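Local coordinates for putative uncharacterized protein (Ustilago maydis, PDB 4GNX) that probably serves as the large subunit of replication protein A, binding single-stranded DNA through a series of OB-fold domains, at residues 204-216 and 262-274. Numbering follows the deposited sequence.
With nucleotides of chain G.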
ATOM      1  N   VAL C 204       5.871  -7.782 -17.466  1.00 60.96           N
ATOM      2  CA  VAL C 204       5.767  -6.385 -17.828  1.00 59.59           C
ATOM      3  C   VAL C 204       4.736  -5.735 -16.908  1.00 60.62           C
ATOM      4  O   VAL C 204       3.765  -6.385 -16.515  1.00 62.40           O
ATOM      5  CB  VAL C 204       5.385  -6.277 -19.318  1.00 59.86           C
ATOM      6  CG1 VAL C 204       4.811  -4.915 -19.681  1.00 59.80           C
ATOM      7  CG2 VAL C 204       6.601  -6.574 -20.171  1.00 59.62           C
ATOM      8  N   LYS C 205       4.957  -4.469 -16.541  1.00 60.22           N
ATOM      9  CA  LYS C 205       4.036  -3.754 -15.652  1.00 60.73           C
ATOM     10  C   LYS C 205       2.871  -3.174 -16.427  1.00 61.32           C
ATOM     11  O   LYS C 205       3.066  -2.553 -17.466  1.00 60.07           O
ATOM     12  CB  LYS C 205       4.743  -2.636 -14.884  1.00 60.36           C
ATOM     13  CG  LYS C 205       3.905  -2.096 -13.726  1.00 62.32           C
ATOM     14  CD  LYS C 205       4.459  -0.812 -13.114  1.00 63.19           C
ATOM     15  CE  LYS C 205       4.576   0.321 -14.128  1.00 62.51           C
ATOM     16  NZ  LYS C 205       5.049   1.579 -13.486  1.00 63.50           N
ATOM     17  N   VAL C 206       1.659  -3.382 -15.909  1.00 63.71           N
ATOM     18  CA  VAL C 206       0.447  -2.784 -16.476  1.00 64.47           C
ATOM     19  C   VAL C 206       0.109  -1.461 -15.776  1.00 65.88           C
ATOM     20  O   VAL C 206      -0.241  -1.439 -14.590  1.00 66.43           O
ATOM     21  CB  VAL C 206      -0.757  -3.743 -16.376  1.00 66.33           C
ATOM     22  CG1 VAL C 206      -2.046  -3.051 -16.812  1.00 68.19           C
ATOM     23  CG2 VAL C 206      -0.508  -5.004 -17.195  1.00 65.86           C
ATOM     24  N   GLY C 207       0.238  -0.361 -16.518  1.00 66.20           N
ATOM     25  CA  GLY C 207      -0.221   0.953 -16.060  1.00 68.01           C
ATOM     26  C   GLY C 207      -1.577   1.294 -16.662  1.00 70.09           C
ATOM     27  O   GLY C 207      -2.008   0.665 -17.644  1.00 68.95           O
ATOM     28  N   ASP C 208      -2.248   2.285 -16.080  1.00 72.76           N
ATOM     29  CA  ASP C 208      -3.583   2.656 -16.528  1.00 76.58           C
ATOM     30  C   ASP C 208      -3.620   3.983 -17.295  1.00 78.79           C
ATOM     31  O   ASP C 208      -4.692   4.492 -17.626  1.00 82.56           O
ATOM     32  CB  ASP C 208      -4.557   2.660 -15.347  1.00 79.92           C
ATOM     33  CG  ASP C 208      -4.444   3.904 -14.500  1.00 82.76           C
ATOM     34  OD1 ASP C 208      -5.464   4.285 -13.887  1.00 87.33           O
ATOM     35  OD2 ASP C 208      -3.352   4.510 -14.453  1.00 81.29           O
ATOM     36  N   PHE C 209      -2.443   4.535 -17.573  1.00 77.54           N
ATOM     37  CA  PHE C 209      -2.323   5.758 -18.372  1.00 79.74           C
ATOM     38  C   PHE C 209      -2.808   5.486 -19.802  1.00 79.24           C
ATOM     39  O   PHE C 209      -2.189   4.725 -20.553  1.00 76.46           O
ATOM     40  CB  PHE C 209      -0.865   6.278 -18.343  1.00 79.19           C
ATOM     41  CG  PHE C 209      -0.660   7.622 -19.015  1.00 82.19           C
ATOM     42  CD1 PHE C 209      -1.272   8.770 -18.528  1.00 86.93           C
ATOM     43  CD2 PHE C 209       0.175   7.745 -20.123  1.00 81.36           C
ATOM     44  CE1 PHE C 209      -1.076  10.005 -19.137  1.00 89.34           C
ATOM     45  CE2 PHE C 209       0.379   8.978 -20.735  1.00 83.25           C
ATOM     46  CZ  PHE C 209      -0.245  10.108 -20.241  1.00 87.57           C
ATOM     47  N   GLY C 210      -3.931   6.101 -20.163  1.00 82.12           N
ATOM     48  CA  GLY C 210      -4.552   5.876 -21.462  1.00 82.47           C
ATOM     49  C   GLY C 210      -5.316   4.569 -21.436  1.00 81.46           C
ATOM     50  O   GLY C 210      -5.169   3.737 -22.334  1.00 80.00           O
ATOM     51  N   GLY C 211      -6.121   4.391 -20.389  1.00 82.46           N
ATOM     52  CA  GLY C 211      -6.907   3.175 -20.189  1.00 82.20           C
ATOM     53  C   GLY C 211      -6.041   2.020 -19.732  1.00 77.67           C
ATOM     54  O   GLY C 211      -6.219   1.503 -18.619  1.00 77.39           O
ATOM     55  N   ARG C 212      -5.112   1.619 -20.605  1.00 74.01           N
ATOM     56  CA  ARG C 212      -4.118   0.582 -20.326  1.00 69.15           C
ATOM     57  C   ARG C 212      -2.836   0.855 -21.102  1.00 66.27           C
ATOM     58  O   ARG C 212      -2.877   1.152 -22.297  1.00 67.02           O
ATOM     59  CB  ARG C 212      -4.656  -0.805 -20.681  1.00 68.74           C
ATOM     60  CG  ARG C 212      -5.630  -1.384 -19.668  1.00 70.33           C
ATOM     61  CD  ARG C 212      -4.900  -1.790 -18.399  1.00 68.03           C
ATOM     62  NE  ARG C 212      -5.765  -2.441 -17.416  1.00 69.48           N
ATOM     63  CZ  ARG C 212      -6.494  -1.801 -16.507  1.00 71.50           C
ATOM     64  NH1 ARG C 212      -6.491  -0.477 -16.450  1.00 72.09           N
ATOM     65  NH2 ARG C 212      -7.237  -2.493 -15.663  1.00 73.63           N
ATOM     66  N   SER C 213      -1.707   0.768 -20.405  1.00 63.45           N
ATOM     67  CA  SER C 213      -0.391   0.922 -21.014  1.00 61.16           C
ATOM     68  C   SER C 213       0.650   0.088 -20.274  1.00 58.83           C
ATOM     69  O   SER C 213       0.412  -0.362 -19.148  1.00 58.70           O
ATOM     70  CB  SER C 213       0.026   2.394 -21.060  1.00 62.12           C
ATOM     71  OG  SER C 213       0.092   2.949 -19.762  1.00 62.96           O
ATOM     72  N   LEU C 214       1.797  -0.116 -20.921  1.00 57.43           N
ATOM     73  CA  LEU C 214       2.817  -1.036 -20.427  1.00 55.95           C
ATOM     74  C   LEU C 214       4.149  -0.375 -20.131  1.00 55.47           C
ATOM     75  O   LEU C 214       4.517   0.626 -20.747  1.00 56.37           O
ATOM     76  CB  LEU C 214       3.025  -2.183 -21.408  1.00 55.16           C
ATOM     77  CG  LEU C 214       1.783  -3.017 -21.696  1.00 56.64           C
ATOM     78  CD1 LEU C 214       2.052  -4.002 -22.829  1.00 57.72           C
ATOM     79  CD2 LEU C 214       1.286  -3.721 -20.445  1.00 56.15           C
ATOM     80  N   SER C 215       4.857  -0.951 -19.171  1.00 55.05           N
ATOM     81  CA  SER C 215       6.181  -0.511 -18.799  1.00 55.96           C
ATOM     82  C   SER C 215       7.009  -1.704 -18.357  1.00 56.58           C
ATOM     83  O   SER C 215       6.476  -2.663 -17.788  1.00 57.02           O
ATOM     84  CB  SER C 215       6.102   0.502 -17.663  1.00 57.81           C
ATOM     85  OG  SER C 215       7.366   0.642 -17.042  1.00 58.53           O
ATOM     86  N   MET C 216       8.316  -1.632 -18.598  1.00 57.14           N
ATOM     87  CA  MET C 216       9.227  -2.694 -18.179  1.00 57.82           C
ATOM     88  C   MET C 216       9.762  -2.516 -16.766  1.00 58.53           C
ATOM     89  O   MET C 216       9.913  -1.399 -16.281  1.00 59.08           O
ATOM     90  CB  MET C 216      10.377  -2.845 -19.168  1.00 58.10           C
ATOM     91  CG  MET C 216       9.910  -3.431 -20.489  1.00 59.71           C
ATOM     92  SD  MET C 216      11.067  -4.567 -21.295  1.00 62.69           S
ATOM     93  CE  MET C 216      12.470  -3.473 -21.545  1.00 62.15           C
ATOM     94  N   GLY C 262       2.099  12.876 -25.822  1.00115.10           N
ATOM     95  CA  GLY C 262       3.354  12.693 -25.106  1.00112.58           C
ATOM     96  C   GLY C 262       3.335  11.675 -23.972  1.00109.26           C
ATOM     97  O   GLY C 262       2.308  11.046 -23.702  1.00110.46           O
ATOM     98  N   GLY C 263       4.460  11.591 -23.261  1.00105.10           N
ATOM     99  CA  GLY C 263       4.910  10.359 -22.636  1.00 98.81           C
ATOM    100  C   GLY C 263       4.830   9.832 -21.220  1.00 96.79           C
ATOM    101  O   GLY C 263       5.681  10.141 -20.383  1.00100.07           O
ATOM    102  N   GLY C 264       3.876   8.928 -21.000  1.00 91.53           N
ATOM    103  CA  GLY C 264       3.800   8.169 -19.755  1.00 87.05           C
ATOM    104  C   GLY C 264       3.352   6.716 -19.859  1.00 82.26           C
ATOM    105  O   GLY C 264       2.662   6.224 -18.964  1.00 81.74           O
ATOM    106  N   ALA C 265       3.741   6.020 -20.931  1.00 78.98           N
ATOM    107  CA  ALA C 265       3.353   4.613 -21.118  1.00 75.00           C
ATOM    108  C   ALA C 265       3.777   3.753 -19.937  1.00 72.32           C
ATOM    109  O   ALA C 265       4.940   3.755 -19.542  1.00 70.33           O
ATOM    110  CB  ALA C 265       3.921   4.047 -22.403  1.00 73.59           C
ATOM    111  N   GLY C 266       2.807   3.037 -19.374  1.00 71.56           N
ATOM    112  CA  GLY C 266       3.027   2.176 -18.227  1.00 68.84           C
ATOM    113  C   GLY C 266       2.762   2.848 -16.899  1.00 70.53           C
ATOM    114  O   GLY C 266       2.622   2.167 -15.880  1.00 70.31           O
ATOM    115  N   ALA C 267       2.697   4.180 -16.905  1.00 72.45           N
ATOM    116  CA  ALA C 267       2.477   4.971 -15.680  1.00 74.66           C
ATOM    117  C   ALA C 267       1.042   4.923 -15.163  1.00 76.68           C
ATOM    118  O   ALA C 267       0.121   4.554 -15.885  1.00 76.85           O
ATOM    119  CB  ALA C 267       2.910   6.420 -15.885  1.00 75.59           C
ATOM    120  N   ASN C 268       0.869   5.293 -13.900  1.00 79.46           N
ATOM    121  CA  ASN C 268      -0.454   5.481 -13.322  1.00 82.09           C
ATOM    122  C   ASN C 268      -0.736   6.963 -13.169  1.00 85.67           C
ATOM    123  O   ASN C 268       0.042   7.694 -12.560  1.00 85.88           O
ATOM    124  CB  ASN C 268      -0.605   4.731 -11.994  1.00 82.34           C
ATOM    125  CG  ASN C 268      -0.972   3.271 -12.185  1.00 80.73           C
ATOM    126  OD1 ASN C 268      -1.113   2.792 -13.309  1.00 79.74           O
ATOM    127  ND2 ASN C 268      -1.136   2.556 -11.080  1.00 81.96           N
ATOM    128  N   MET C 269      -1.818   7.389 -13.815  1.00 72.70           N
ATOM    129  CA  MET C 269      -2.364   8.755 -13.773  1.00 74.55           C
ATOM    130  C   MET C 269      -2.768   9.146 -12.361  1.00 71.67           C
ATOM    131  O   MET C 269      -3.956   9.239 -12.057  1.00 73.84           O
ATOM    132  CB  MET C 269      -3.618   8.833 -14.650  1.00 77.97           C
ATOM    133  CG  MET C 269      -3.396   8.647 -16.136  1.00 83.83           C
ATOM    134  SD  MET C 269      -4.970   8.526 -17.007  1.00 86.98           S
ATOM    135  CE  MET C 269      -4.568   9.244 -18.608  1.00 90.80           C
ATOM    136  N   ALA C 270      -1.785   9.385 -11.505  1.00 68.53           N
ATOM    137  CA  ALA C 270      -2.013   9.571 -10.075  1.00 63.03           C
ATOM    138  C   ALA C 270      -1.450   8.394  -9.278  1.00 60.64           C
ATOM    139  O   ALA C 270      -2.193   7.693  -8.591  1.00 60.23           O
ATOM    140  CB  ALA C 270      -3.492   9.791  -9.760  1.00 60.01           C
ATOM    141  N   GLU C 271      -0.136   8.192  -9.376  1.00 59.77           N
ATOM    142  CA  GLU C 271       0.576   7.209  -8.556  1.00 58.38           C
ATOM    143  C   GLU C 271       0.331   7.454  -7.058  1.00 54.64           C
ATOM    144  O   GLU C 271       0.169   8.618  -6.639  1.00 52.51           O
ATOM    145  CB  GLU C 271       2.074   7.284  -8.852  1.00 60.49           C
ATOM    146  CG  GLU C 271       2.472   6.824 -10.248  1.00 64.64           C
ATOM    147  CD  GLU C 271       2.493   5.310 -10.378  1.00 67.61           C
ATOM    148  OE1 GLU C 271       2.311   4.606  -9.335  1.00 66.85           O
ATOM    149  OE2 GLU C 271       2.695   4.827 -11.524  1.00 69.12           O
ATOM    150  N   ARG C 272       0.282   6.379  -6.256  1.00 51.22           N
ATOM    151  CA  ARG C 272       0.152   6.556  -4.809  1.00 48.06           C
ATOM    152  C   ARG C 272       1.404   7.218  -4.236  1.00 46.07           C
ATOM    153  O   ARG C 272       2.522   6.913  -4.646  1.00 48.09           O
ATOM    154  CB  ARG C 272      -0.159   5.257  -4.062  1.00 48.59           C
ATOM    155  CG  ARG C 272      -1.239   5.467  -2.994  1.00 49.29           C
ATOM    156  CD  ARG C 272      -0.979   4.783  -1.649  1.00 51.11           C
ATOM    157  NE  ARG C 272      -1.300   3.348  -1.554  1.00 52.46           N
ATOM    158  CZ  ARG C 272      -2.081   2.651  -2.385  1.00 58.00           C
ATOM    159  NH1 ARG C 272      -2.691   3.214  -3.425  1.00 60.97           N
ATOM    160  NH2 ARG C 272      -2.261   1.353  -2.177  1.00 61.39           N
ATOM    161  N   ARG C 273       1.204   8.144  -3.307  1.00 42.81           N
ATOM    162  CA  ARG C 273       2.294   8.906  -2.714  1.00 41.90           C
ATOM    163  C   ARG C 273       2.060   9.074  -1.221  1.00 37.82           C
ATOM    164  O   ARG C 273       0.953   8.904  -0.741  1.00 37.31           O
ATOM    165  CB  ARG C 273       2.397  10.285  -3.384  1.00 44.99           C
ATOM    166  CG  ARG C 273       2.897  10.260  -4.819  1.00 48.98           C
ATOM    167  CD  ARG C 273       4.401  10.426  -4.863  1.00 52.70           C
ATOM    168  NE  ARG C 273       5.009   9.970  -6.115  1.00 57.69           N
ATOM    169  CZ  ARG C 273       5.802   8.902  -6.219  1.00 58.42           C
ATOM    170  NH1 ARG C 273       6.080   8.176  -5.138  1.00 55.84           N
ATOM    171  NH2 ARG C 273       6.323   8.567  -7.400  1.00 60.77           N
ATOM    172  N   THR C 274       3.101   9.384  -0.474  1.00 36.23           N
ATOM    173  CA  THR C 274       2.898   9.829   0.895  1.00 34.51           C
ATOM    174  C   THR C 274       2.990  11.361   0.909  1.00 35.07           C
ATOM    175  O   THR C 274       3.531  11.971  -0.019  1.00 37.07           O
ATOM    176  CB  THR C 274       3.913   9.208   1.874  1.00 33.23           C
ATOM    177  OG1 THR C 274       5.209   9.798   1.664  1.00 34.35           O
ATOM    178  CG2 THR C 274       3.982   7.705   1.665  1.00 31.71           C
TER
ATOM    179  P    DT G   7       8.484   8.890 -12.170  1.00 78.53           P
ATOM    180  OP1  DT G   7       8.872  10.185 -11.553  1.00 80.18           O
ATOM    181  OP2  DT G   7       7.346   8.122 -11.603  1.00 82.34           O
ATOM    182  O5'  DT G   7       8.244   9.109 -13.731  1.00 75.48           O
ATOM    183  C5'  DT G   7       9.275   9.671 -14.569  1.00 70.46           C
ATOM    184  C4'  DT G   7       8.760   9.912 -15.970  1.00 70.43           C
ATOM    185  O4'  DT G   7       8.449   8.656 -16.613  1.00 67.98           O
ATOM    186  C3'  DT G   7       7.487  10.748 -16.074  1.00 74.14           C
ATOM    187  O3'  DT G   7       7.557  11.504 -17.284  1.00 82.70           O
ATOM    188  C2'  DT G   7       6.390   9.701 -16.149  1.00 68.29           C
ATOM    189  C1'  DT G   7       7.065   8.593 -16.941  1.00 62.93           C
ATOM    190  N1   DT G   7       6.607   7.216 -16.666  1.00 56.90           N
ATOM    191  C2   DT G   7       6.342   6.411 -17.750  1.00 55.35           C
ATOM    192  O2   DT G   7       6.427   6.796 -18.902  1.00 53.75           O
ATOM    193  N3   DT G   7       5.963   5.131 -17.432  1.00 57.08           N
ATOM    194  C4   DT G   7       5.845   4.583 -16.169  1.00 53.52           C
ATOM    195  O4   DT G   7       5.492   3.415 -16.040  1.00 54.92           O
ATOM    196  C5   DT G   7       6.144   5.482 -15.079  1.00 52.71           C
ATOM    197  C7   DT G   7       6.026   4.981 -13.674  1.00 55.22           C
ATOM    198  C6   DT G   7       6.515   6.735 -15.378  1.00 54.05           C
ATOM    199  P    DT G   8       6.966  12.989 -17.325  1.00 91.55           P
ATOM    200  OP1  DT G   8       7.597  13.700 -18.466  1.00 92.76           O
ATOM    201  OP2  DT G   8       7.049  13.580 -15.959  1.00 93.87           O
ATOM    202  O5'  DT G   8       5.438  12.707 -17.677  1.00 83.53           O
ATOM    203  C5'  DT G   8       5.005  12.588 -19.042  1.00 79.37           C
ATOM    204  C4'  DT G   8       3.518  12.334 -19.088  1.00 81.75           C
ATOM    205  O4'  DT G   8       3.230  11.063 -18.459  1.00 81.36           O
ATOM    206  C3'  DT G   8       2.683  13.341 -18.306  1.00 88.07           C
ATOM    207  O3'  DT G   8       2.511  14.592 -18.992  1.00 96.28           O
ATOM    208  C2'  DT G   8       1.430  12.541 -18.003  1.00 83.01           C
ATOM    209  C1'  DT G   8       2.006  11.155 -17.724  1.00 81.96           C
ATOM    210  N1   DT G   8       2.298  10.868 -16.295  1.00 82.39           N
ATOM    211  C2   DT G   8       1.526   9.926 -15.646  1.00 77.62           C
ATOM    212  O2   DT G   8       0.621   9.318 -16.189  1.00 75.08           O
ATOM    213  N3   DT G   8       1.860   9.720 -14.331  1.00 76.32           N
ATOM    214  C4   DT G   8       2.858  10.350 -13.614  1.00 77.83           C
ATOM    215  O4   DT G   8       3.039  10.058 -12.435  1.00 78.38           O
ATOM    216  C5   DT G   8       3.624  11.331 -14.352  1.00 81.26           C
ATOM    217  C7   DT G   8       4.724  12.065 -13.655  1.00 85.60           C
ATOM    218  C6   DT G   8       3.310  11.536 -15.637  1.00 79.40           C
ATOM    219  P    DT G   9       1.473  14.893 -20.171  1.00103.83           P
ATOM    220  OP1  DT G   9       1.524  13.756 -21.129  1.00108.05           O
ATOM    221  OP2  DT G   9       1.793  16.266 -20.639  1.00102.18           O
ATOM    222  O5'  DT G   9       0.030  14.938 -19.494  1.00102.86           O
ATOM    223  C5'  DT G   9      -1.169  15.057 -20.288  1.00106.09           C
ATOM    224  C4'  DT G   9      -2.318  14.359 -19.599  1.00111.54           C
ATOM    225  O4'  DT G   9      -1.799  13.542 -18.520  1.00110.96           O
ATOM    226  C3'  DT G   9      -3.361  15.287 -18.963  1.00115.48           C
ATOM    227  O3'  DT G   9      -4.688  14.760 -19.133  1.00125.17           O
ATOM    228  C2'  DT G   9      -2.992  15.263 -17.489  1.00112.66           C
ATOM    229  C1'  DT G   9      -2.523  13.828 -17.335  1.00107.19           C
ATOM    230  N1   DT G   9      -1.654  13.536 -16.178  1.00 96.33           N
ATOM    231  C2   DT G   9      -2.069  12.546 -15.318  1.00 95.02           C
ATOM    232  O2   DT G   9      -3.107  11.923 -15.473  1.00 87.60           O
ATOM    233  N3   DT G   9      -1.224  12.314 -14.260  1.00103.33           N
ATOM    234  C4   DT G   9      -0.033  12.961 -13.985  1.00106.46           C
ATOM    235  O4   DT G   9       0.620  12.643 -12.994  1.00108.76           O
ATOM    236  C5   DT G   9       0.340  13.992 -14.928  1.00104.99           C
ATOM    237  C7   DT G   9       1.613  14.748 -14.710  1.00105.17           C
ATOM    238  C6   DT G   9      -0.479  14.226 -15.963  1.00100.65           C
TER
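F209 and the interdomain linker 262-274 grip each other and single-stranded DNA at once, an example of an interdomain linker that can be held in place by being sandwiched between a beta hairpin and its nucleic acid ligand. The phenylalanine leaves the hairpin turn with CG anti to its amide (chi1 -174°), which carries the ring to the linker: the sugar of DT8 of chain G lies over one face, while M269 meets the edge, its CG 3.2 Å from F209 CD1 and near the ring plane; its sulfur, oblique to the ring, adds a Met-aromatic contact. At the base of the ring the backbone is fixed as well, F209 N donating to A267 O at 3.1 Å. Deeper in, S213 OG works in two directions, accepting the amide of G266 (N to OG 2.7 Å) and donating to a lone pair of F209 O within its own hairpin, so one hydroxyl ties linker to turn. G266 occupies the third position of a type II turn spanning G264 to A267; its CA packs against S215 CB, and its positive phi suits a residue without a side chain. The turn also bonds to a base: N3 of DT7 of chain G donates to A265 O at 2.7 Å with an angle of 163°, and K205 NZ reaches O4 of the same thymine at 3.2 Å, besides pairing with a DNA phosphate. Farther along, N268 O accepts N3 of DT8 of chain G in a nearly straight bond (173°). A weak bond from M269 N to D208 OD2 adds to the contact between linker and hairpin. Strands 198-207 and 213-217 pair antiparallel in the OB domain; strand 174-180, parallel to 213-217, adds T178 to A265 O, and E164 of strand 159-168 receives A265 N. Beyond M269 the linker continues past strands 290-310 and 398-411 of the next OB domain into helix 275-280.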